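Local coordinates for protein intradiol ring-cleavage dioxygenase (Streptomyces sp. SirexAA-E, PDB 4ILV) that probably uses a bound ferric ion to cleave the aromatic ring of catechol-type substrates between their two hydroxyl-bearing carbons, as intradiol dioxygenases do, at residues Gln39-Tyr44 with Asp85-Asp90; Phe100-His105 with Arg117-Gly122. One frame throughout, in Å; residues are numbered along the deposited sequence.

How the contacts relate
Both contacts lie in the dioxygenase domain, a pair of beta sheets with no helix, and their centres are 10 Å apart. They come in series along the chain: contact 1 closes at Asp90, before contact 2 opens at Phe100. Strands 83-87 and 103-107 are antiparallel neighbours in one sheet. Contact 1 joins that sheet to the loop before strand 64-72, on the iron side, whereas contact 2 joins it to strand 113-119 of the other sheet. Two probable hydrogen bonds couple them: Gln88 OE1 to Thr118 OG1 (2.6 Å) and Tyr44 O to Arg103 NH2 (2.7 Å). Iron-side loop and intersheet packing are thus connected both through residues 85-90 and directly, from Tyr44 to Arg103.

Contact 1: Gln39-Tyr44 with Asp85-Asp90; sequences QMEGPY and DFWQAD
The wall of the ferric iron site is where this contact belongs: the indole of Trp87, on strand 83-87, meets the backbone of Glu41 and Tyr44 in the loop that precedes strand 64-72. No direct hydrogen bond joins the two segments; the evidence for a specific link is a bridging water. Trp87 NE1 donates to it over 2.9 Å, the water in turn donates to Glu41 O, also at 2.9 Å, and Tyr44 N adds a weak bond to it at 3.1 Å. Two good bonds and one weak one hold the water, which lies at the indole edge, in the ring plane. Glu41 O reaches the ring edge further along, 3.4 Å from Trp87 CZ2, while Tyr44 O approaches Trp87 CD1 obliquely at 3.6 Å. The indole is brought to the loop by a chi1 of 72°, which places CG between the backbone N and the carbonyl carbon. Gly42, at phi 88°, and Pro43 lie between Glu41 and Tyr44, the two loop residues that bind the water. The ring of Tyr44 leads away from Trp87, and the side chain comes within about 5 Å of the iron, with Pro43 CG 3.8 Å above the ring centre on one face. Tyr44 stacks with the iron ligand Tyr95 and Trp87 with the ligand His132, consistent with a second-shell position for both. Glu41 OE1 makes a salt bridge with Lys134 of strand 130-136, which neighbours strand 83-87 on one side, while strand 103-107 lies on the other.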
loop_
_atom_site.group_PDB
_atom_site.type_symbol
_atom_site.label_atom_id
_atom_site.label_comp_id
_atom_site.label_asym_id
_atom_site.label_seq_id
_atom_site.Cartn_x
_atom_site.Cartn_y
_atom_site.Cartn_z
ATOM N N GLN A 39 -6.255 -9.958 0.068
ATOM C CA GLN A 39 -5.835 -10.511 -1.217
ATOM C C GLN A 39 -4.543 -11.292 -1.031
ATOM O O GLN A 39 -3.923 -11.246 0.032
ATOM C CB GLN A 39 -5.642 -9.412 -2.265
ATOM C CG GLN A 39 -6.929 -8.733 -2.680
ATOM C CD GLN A 39 -6.868 -8.138 -4.064
ATOM O OE1 GLN A 39 -5.825 -7.651 -4.501
ATOM N NE2 GLN A 39 -7.994 -8.179 -4.773
ATOM N N MET A 40 -4.134 -12.017 -2.061
ATOM C CA MET A 40 -2.941 -12.843 -1.940
ATOM C C MET A 40 -1.647 -12.040 -1.755
ATOM O O MET A 40 -1.542 -10.864 -2.133
ATOM C CB MET A 40 -2.847 -13.833 -3.107
ATOM C CG MET A 40 -2.888 -13.216 -4.491
ATOM S SD MET A 40 -2.783 -14.503 -5.753
ATOM C CE MET A 40 -4.160 -15.549 -5.281
ATOM N N GLU A 41 -0.676 -12.690 -1.129
ATOM C CA GLU A 41 0.628 -12.104 -0.855
ATOM C C GLU A 41 1.465 -11.926 -2.124
ATOM O O GLU A 41 2.079 -10.884 -2.327
ATOM C CB GLU A 41 1.363 -13.010 0.133
ATOM C CG GLU A 41 2.769 -12.593 0.510
ATOM C CD GLU A 41 3.371 -13.522 1.554
ATOM O OE1 GLU A 41 3.032 -13.392 2.749
ATOM O OE2 GLU A 41 4.151 -14.417 1.168
ATOM N N GLY A 42 1.474 -12.947 -2.975
ATOM C CA GLY A 42 2.297 -12.939 -4.171
ATOM C C GLY A 42 3.678 -13.486 -3.861
ATOM O O GLY A 42 4.079 -13.540 -2.692
ATOM N N PRO A 43 4.411 -13.914 -4.903
ATOM C CA PRO A 43 5.735 -14.511 -4.708
ATOM C C PRO A 43 6.792 -13.503 -4.257
ATOM O O PRO A 43 7.825 -13.916 -3.740
ATOM C CB PRO A 43 6.076 -15.074 -6.097
ATOM C CG PRO A 43 5.281 -14.251 -7.044
ATOM C CD PRO A 43 4.009 -13.909 -6.320
ATOM N N TYR A 44 6.524 -12.207 -4.418
ATOM C CA TYR A 44 7.562 -11.184 -4.248
ATOM C C TYR A 44 7.641 -10.519 -2.869
ATOM O O TYR A 44 8.330 -9.514 -2.698
ATOM C CB TYR A 44 7.460 -10.146 -5.366
ATOM C CG TYR A 44 7.543 -10.785 -6.731
ATOM C CD1 TYR A 44 8.478 -11.780 -6.994
ATOM C CD2 TYR A 44 6.650 -10.444 -7.741
ATOM C CE1 TYR A 44 8.545 -12.392 -8.231
ATOM C CE2 TYR A 44 6.711 -11.054 -8.991
ATOM C CZ TYR A 44 7.660 -12.026 -9.227
ATOM O OH TYR A 44 7.727 -12.638 -10.462
ATOM N N ASP A 85 3.054 -2.811 6.422
ATOM C CA ASP A 85 4.271 -3.260 5.760
ATOM C C ASP A 85 4.011 -3.238 4.262
ATOM O O ASP A 85 3.265 -4.068 3.750
ATOM C CB ASP A 85 4.605 -4.672 6.249
ATOM C CG ASP A 85 5.968 -5.188 5.750
ATOM O OD1 ASP A 85 6.787 -4.383 5.252
ATOM O OD2 ASP A 85 6.221 -6.410 5.879
ATOM N N PHE A 86 4.614 -2.276 3.567
ATOM C CA PHE A 86 4.362 -2.073 2.142
ATOM C C PHE A 86 5.475 -2.676 1.282
ATOM O O PHE A 86 6.644 -2.651 1.660
ATOM C CB PHE A 86 4.284 -0.576 1.830
ATOM C CG PHE A 86 3.061 0.126 2.386
ATOM C CD1 PHE A 86 1.872 0.116 1.681
ATOM C CD2 PHE A 86 3.124 0.835 3.573
ATOM C CE1 PHE A 86 0.762 0.788 2.153
ATOM C CE2 PHE A 86 2.015 1.515 4.061
ATOM C CZ PHE A 86 0.834 1.490 3.355
ATOM N N TRP A 87 5.113 -3.233 0.132
ATOM C CA TRP A 87 6.111 -3.534 -0.891
ATOM C C TRP A 87 5.492 -3.377 -2.287
ATOM O O TRP A 87 4.265 -3.408 -2.428
ATOM C CB TRP A 87 6.771 -4.910 -0.671
ATOM C CG TRP A 87 5.900 -6.094 -0.955
ATOM C CD1 TRP A 87 5.963 -6.912 -2.055
ATOM C CD2 TRP A 87 4.855 -6.616 -0.126
ATOM N NE1 TRP A 87 5.014 -7.897 -1.964
ATOM C CE2 TRP A 87 4.322 -7.743 -0.790
ATOM C CE3 TRP A 87 4.303 -6.229 1.100
ATOM C CZ2 TRP A 87 3.263 -8.490 -0.269
ATOM C CZ3 TRP A 87 3.249 -6.974 1.620
ATOM C CH2 TRP A 87 2.743 -8.092 0.935
ATOM N N GLN A 88 6.331 -3.188 -3.305
ATOM C CA GLN A 88 5.838 -2.835 -4.639
ATOM C C GLN A 88 6.942 -2.915 -5.669
ATOM O O GLN A 88 8.121 -2.955 -5.319
ATOM C CB GLN A 88 5.326 -1.396 -4.655
ATOM C CG GLN A 88 6.462 -0.365 -4.481
ATOM C CD GLN A 88 6.025 1.060 -4.726
ATOM O OE1 GLN A 88 5.480 1.720 -3.839
ATOM N NE2 GLN A 88 6.263 1.552 -5.936
ATOM N N ALA A 89 6.558 -2.888 -6.940
ATOM C CA ALA A 89 7.546 -2.838 -8.018
ATOM C C ALA A 89 8.076 -1.423 -8.182
ATOM O O ALA A 89 7.417 -0.457 -7.776
ATOM C CB ALA A 89 6.926 -3.320 -9.324
ATOM N N ASP A 90 9.259 -1.300 -8.787
ATOM C CA ASP A 90 9.816 0.007 -9.105
ATOM C C ASP A 90 9.128 0.571 -10.345
ATOM O O ASP A 90 8.160 -0.018 -10.827
ATOM C CB ASP A 90 11.356 -0.043 -9.242
ATOM C CG ASP A 90 11.843 -0.893 -10.415
ATOM O OD1 ASP A 90 11.056 -1.231 -11.335
ATOM O OD2 ASP A 90 13.058 -1.212 -10.410
HETATM O O HOH W 1 4.436 -10.042 -3.809
#

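Contact 2: Phe100-His105 with Arg117-Gly122; sequences FAFRGH and RTIVPG
The phenyl ring of Phe102 has Thr118 OG1 at its edge, in the ring plane, while Ile119 CG1 comes in obliquely. Thr118 OG1 is 3.7 Å from both Phe102 CD1 and Phe102 CE1, so it faces the bond between them. At the end of the ring, Phe102 CZ is 3.5 Å from Ile119 CG1 and Phe102 CE1 is 3.6 Å from Ile119 CD1, an apolar contact in which the two side chains cross at about a right angle. With Ile119 chi1 at 45°, CG1 sits between the backbone N and the carbonyl carbon, and this branch carries CD1 to the ring. Thr118 OG1 is turned opposite its own backbone N (chi1 -174°); its polar partner is Gln88. A type II turn from Phe100 to Arg103, closed by a weak bond from Arg103 N to Phe100 O, presents the ring: Phe102, third residue of the turn, has the positive phi (60°) that a type II turn has there. The packing is side chain to side chain between the two sheets: the turn leads into strand 103-107, an outermost strand of the antiparallel sheet, and Thr118 and Ile119 belong to strand 113-119, an outermost strand of the mixed sheet beside strand 64-72.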
loop_
_atom_site.group_PDB
_atom_site.type_symbol
_atom_site.label_atom_id
_atom_site.label_comp_id
_atom_site.label_asym_id
_atom_site.label_seq_id
_atom_site.Cartn_x
_atom_site.Cartn_y
_atom_site.Cartn_z
ATOM N N PHE A 100 16.103 -4.757 -0.382
ATOM C CA PHE A 100 14.811 -4.330 0.138
ATOM C C PHE A 100 14.365 -3.005 -0.450
ATOM O O PHE A 100 13.553 -2.289 0.151
ATOM C CB PHE A 100 14.844 -4.281 1.672
ATOM C CG PHE A 100 14.891 -5.645 2.314
ATOM C CD1 PHE A 100 13.732 -6.254 2.764
ATOM C CD2 PHE A 100 16.091 -6.320 2.452
ATOM C CE1 PHE A 100 13.771 -7.504 3.345
ATOM C CE2 PHE A 100 16.139 -7.575 3.030
ATOM C CZ PHE A 100 14.975 -8.167 3.481
ATOM N N ALA A 101 14.870 -2.675 -1.637
ATOM C CA ALA A 101 14.362 -1.488 -2.309
ATOM C C ALA A 101 12.840 -1.615 -2.479
ATOM O O ALA A 101 12.327 -2.690 -2.801
ATOM C CB ALA A 101 15.049 -1.280 -3.653
ATOM N N PHE A 102 12.129 -0.519 -2.236
ATOM C CA PHE A 102 10.673 -0.490 -2.338
ATOM C C PHE A 102 9.975 -1.450 -1.407
ATOM O O PHE A 102 8.888 -1.956 -1.704
ATOM C CB PHE A 102 10.214 -0.653 -3.786
ATOM C CG PHE A 102 10.502 0.550 -4.609
ATOM C CD1 PHE A 102 9.698 1.676 -4.494
ATOM C CD2 PHE A 102 11.600 0.591 -5.449
ATOM C CE1 PHE A 102 9.964 2.807 -5.227
ATOM C CE2 PHE A 102 11.882 1.730 -6.192
ATOM C CZ PHE A 102 11.063 2.840 -6.080
ATOM N N ARG A 103 10.615 -1.675 -0.265
ATOM C CA ARG A 103 10.035 -2.419 0.839
ATOM C C ARG A 103 10.258 -1.581 2.098
ATOM O O ARG A 103 11.363 -1.093 2.344
ATOM C CB ARG A 103 10.706 -3.790 0.981
ATOM C CG ARG A 103 10.773 -4.576 -0.331
ATOM C CD ARG A 103 11.377 -5.954 -0.139
ATOM N NE ARG A 103 11.443 -6.702 -1.391
ATOM C CZ ARG A 103 10.442 -7.428 -1.883
ATOM N NH1 ARG A 103 10.601 -8.084 -3.031
ATOM N NH2 ARG A 103 9.275 -7.493 -1.236
ATOM N N GLY A 104 9.213 -1.391 2.888
ATOM C CA GLY A 104 9.348 -0.648 4.130
ATOM C C GLY A 104 8.075 -0.697 4.963
ATOM O O GLY A 104 6.981 -0.712 4.410
ATOM N N HIS A 105 8.214 -0.718 6.287
ATOM C CA HIS A 105 7.047 -0.767 7.166
ATOM C C HIS A 105 7.009 0.398 8.143
ATOM O O HIS A 105 8.023 1.080 8.365
ATOM C CB HIS A 105 6.992 -2.092 7.937
ATOM C CG HIS A 105 8.057 -2.235 8.985
ATOM N ND1 HIS A 105 9.237 -2.918 8.763
ATOM C CD2 HIS A 105 8.108 -1.803 10.266
ATOM C CE1 HIS A 105 9.975 -2.882 9.860
ATOM N NE2 HIS A 105 9.311 -2.211 10.785
ATOM N N ARG A 117 5.688 7.593 1.175
ATOM C CA ARG A 117 6.246 8.337 0.051
ATOM C C ARG A 117 6.964 7.372 -0.879
ATOM O O ARG A 117 7.898 6.683 -0.458
ATOM C CB ARG A 117 7.219 9.408 0.520
ATOM C CG ARG A 117 7.725 10.258 -0.640
ATOM C CD ARG A 117 8.911 11.113 -0.236
ATOM N NE ARG A 117 9.544 11.747 -1.392
ATOM C CZ ARG A 117 10.762 12.278 -1.366
ATOM N NH1 ARG A 117 11.472 12.241 -0.244
ATOM N NH2 ARG A 117 11.276 12.837 -2.459
ATOM N N THR A 118 6.551 7.331 -2.141
ATOM C CA THR A 118 7.066 6.300 -3.044
ATOM C C THR A 118 7.019 6.818 -4.481
ATOM O O THR A 118 6.962 8.025 -4.690
ATOM C CB THR A 118 6.262 4.970 -2.845
ATOM O OG1 THR A 118 6.841 3.913 -3.615
ATOM C CG2 THR A 118 4.771 5.138 -3.209
ATOM N N ILE A 119 7.091 5.935 -5.475
ATOM C CA ILE A 119 6.785 6.351 -6.852
ATOM C C ILE A 119 5.692 5.440 -7.382
ATOM O O ILE A 119 5.429 4.393 -6.801
ATOM C CB ILE A 119 8.041 6.375 -7.816
ATOM C CG1 ILE A 119 8.910 5.133 -7.651
ATOM C CG2 ILE A 119 8.917 7.590 -7.514
ATOM C CD1 ILE A 119 8.359 3.865 -8.290
ATOM N N VAL A 120 5.055 5.831 -8.473
ATOM C CA VAL A 120 3.984 5.015 -9.026
ATOM C C VAL A 120 4.615 3.716 -9.506
ATOM O O VAL A 120 5.544 3.753 -10.307
ATOM C CB VAL A 120 3.300 5.751 -10.190
ATOM C CG1 VAL A 120 2.242 4.880 -10.841
ATOM C CG2 VAL A 120 2.675 7.075 -9.691
ATOM N N PRO A 121 4.150 2.562 -8.988
ATOM C CA PRO A 121 4.775 1.312 -9.447
ATOM C C PRO A 121 4.524 1.059 -10.932
ATOM O O PRO A 121 3.465 1.403 -11.462
ATOM C CB PRO A 121 4.100 0.234 -8.602
ATOM C CG PRO A 121 2.756 0.860 -8.171
ATOM C CD PRO A 121 3.059 2.335 -8.024
ATOM N N GLY A 122 5.507 0.462 -11.593
ATOM C CA GLY A 122 5.382 0.134 -12.997
ATOM C C GLY A 122 4.591 -1.147 -13.224
ATOM O O GLY A 122 4.439 -1.978 -12.319
#